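Local coordinates for RND efflux system, outer membrane lipoprotein, NodT family (Burkholderia mallei, PDB 6U94) that probably forms the outer-membrane exit channel of a tripartite efflux pump, as other outer membrane factor lipoproteins do, at residues A301-A304 / A305-R309. Numbering follows the deposited sequence.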
loop_
_atom_site.group_PDB
_atom_site.type_symbol
_atom_site.label_atom_id
_atom_site.label_comp_id
_atom_site.label_asym_id
_atom_site.label_seq_id
_atom_site.Cartn_x
_atom_site.Cartn_y
_atom_site.Cartn_z
ATOM N N ALA A 301 -22.557 24.800 8.329
ATOM C CA ALA A 301 -22.406 25.767 7.246
ATOM C C ALA A 301 -21.131 25.516 6.455
ATOM O O ALA A 301 -21.102 25.708 5.235
ATOM C CB ALA A 301 -22.396 27.191 7.799
ATOM N N ALA A 302 -20.057 25.120 7.142
ATOM C CA ALA A 302 -18.784 24.906 6.467
ATOM C C ALA A 302 -18.828 23.653 5.599
ATOM O O ALA A 302 -18.267 23.634 4.499
ATOM C CB ALA A 302 -17.657 24.822 7.497
ATOM N N ARG A 303 -19.496 22.599 6.075
ATOM C CA ARG A 303 -19.664 21.399 5.262
ATOM C C ARG A 303 -20.514 21.689 4.035
ATOM O O ARG A 303 -20.196 21.247 2.925
ATOM C CB ARG A 303 -20.289 20.282 6.095
ATOM C CG ARG A 303 -19.330 19.603 7.055
ATOM C CD ARG A 303 -20.044 18.511 7.827
ATOM N NE ARG A 303 -19.198 17.911 8.853
ATOM C CZ ARG A 303 -19.619 17.002 9.725
ATOM N NH1 ARG A 303 -20.878 16.584 9.700
ATOM N NH2 ARG A 303 -18.782 16.509 10.627
ATOM N N ALA A 304 -21.608 22.433 4.221
ATOM C CA ALA A 304 -22.448 22.807 3.090
ATOM C C ALA A 304 -21.649 23.574 2.046
ATOM O O ALA A 304 -21.862 23.408 0.840
ATOM C CB ALA A 304 -23.638 23.636 3.572
ATOM N N ALA A 305 -20.705 24.406 2.493
ATOM C CA ALA A 305 -19.949 25.237 1.565
ATOM C C ALA A 305 -18.816 24.470 0.887
ATOM O O ALA A 305 -18.559 24.678 -0.302
ATOM C CB ALA A 305 -19.391 26.462 2.292
ATOM N N PHE A 306 -18.126 23.582 1.613
ATOM C CA PHE A 306 -16.845 23.072 1.145
ATOM C C PHE A 306 -16.702 21.552 1.118
ATOM O O PHE A 306 -15.637 21.062 0.728
ATOM C CB PHE A 306 -15.709 23.652 2.003
ATOM C CG PHE A 306 -15.657 25.155 2.001
ATOM C CD1 PHE A 306 -15.290 25.850 0.860
ATOM C CD2 PHE A 306 -15.969 25.873 3.146
ATOM C CE1 PHE A 306 -15.241 27.230 0.856
ATOM C CE2 PHE A 306 -15.923 27.254 3.150
ATOM C CZ PHE A 306 -15.557 27.935 2.006
ATOM N N PHE A 307 -17.723 20.796 1.504
ATOM C CA PHE A 307 -17.601 19.344 1.641
ATOM C C PHE A 307 -18.530 18.659 0.652
ATOM O O PHE A 307 -19.756 18.644 0.861
ATOM C CB PHE A 307 -17.921 18.917 3.073
ATOM C CG PHE A 307 -17.209 17.670 3.520
ATOM C CD1 PHE A 307 -17.268 16.506 2.775
ATOM C CD2 PHE A 307 -16.482 17.666 4.703
ATOM C CE1 PHE A 307 -16.611 15.357 3.199
ATOM C CE2 PHE A 307 -15.825 16.528 5.134
ATOM C CZ PHE A 307 -15.891 15.368 4.378
ATOM N N PRO A 308 -18.007 18.094 -0.440
ATOM C CA PRO A 308 -18.880 17.417 -1.407
ATOM C C PRO A 308 -19.602 16.235 -0.776
ATOM O O PRO A 308 -19.073 15.550 0.102
ATOM C CB PRO A 308 -17.912 16.954 -2.505
ATOM C CG PRO A 308 -16.690 17.815 -2.346
ATOM C CD PRO A 308 -16.597 18.097 -0.869
ATOM N N ARG A 309 -20.829 16.003 -1.230
ATOM C CA ARG A 309 -21.608 14.833 -0.829
ATOM C C ARG A 309 -21.806 13.971 -2.072
ATOM O O ARG A 309 -22.741 14.176 -2.847
ATOM C CB ARG A 309 -22.943 15.225 -0.164
ATOM C CG ARG A 309 -23.754 16.302 -0.871
ATOM C CD ARG A 309 -24.866 16.839 0.039
ATOM N NE ARG A 309 -25.790 15.801 0.497
ATOM C CZ ARG A 309 -26.875 16.034 1.233
ATOM N NH1 ARG A 309 -27.178 17.273 1.597
ATOM N NH2 ARG A 309 -27.664 15.031 1.602
#
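Arg303 and Phe307 run alongside each other, one turn apart, at the C-terminal end of helix 299-306. The aliphatic part of Arg303 makes the contact. Arg303 CB meets Phe307 CB at 4.1 Å, and Arg303 CG comes obliquely to Phe307 CD2. The guanidinium and ring planes are steeply inclined (71°). Phe307 CB also lies against the carbonyl one turn back, 3.3 Å from Arg303 O. The Phe306 ring leaves on another side of the helix. Its CD2 lies 3.5 Å from Ala302 O, and Ala305 CB sits over one face of the ring, offset toward its rim.

Three i to i+4 backbone bonds close this last turn. Ala305 N donates to Ala301 O, and Phe306 N to Ala302 O at 2.9 Å. Phe307 N reaches Arg303 O, also at 2.9 Å. Weak i to i+3 bonds from Ala305 N to Ala302 O and from Phe306 N to Arg303 O accompany them. The helical conformation ends at Phe306. This short helix of a mostly helical outer membrane efflux protein thus runs into an extended segment at Pro308.

Both rings pack against helix 362-415: Phe306 touches Val364 and Glu368, and Phe307 touches Tyr367. Arg303 also touches Tyr367. The Arg303 chain runs extended from CG to NE (chi3 -175°), which carries the guanidinium out to a salt bridge between NE and Glu289 OE2.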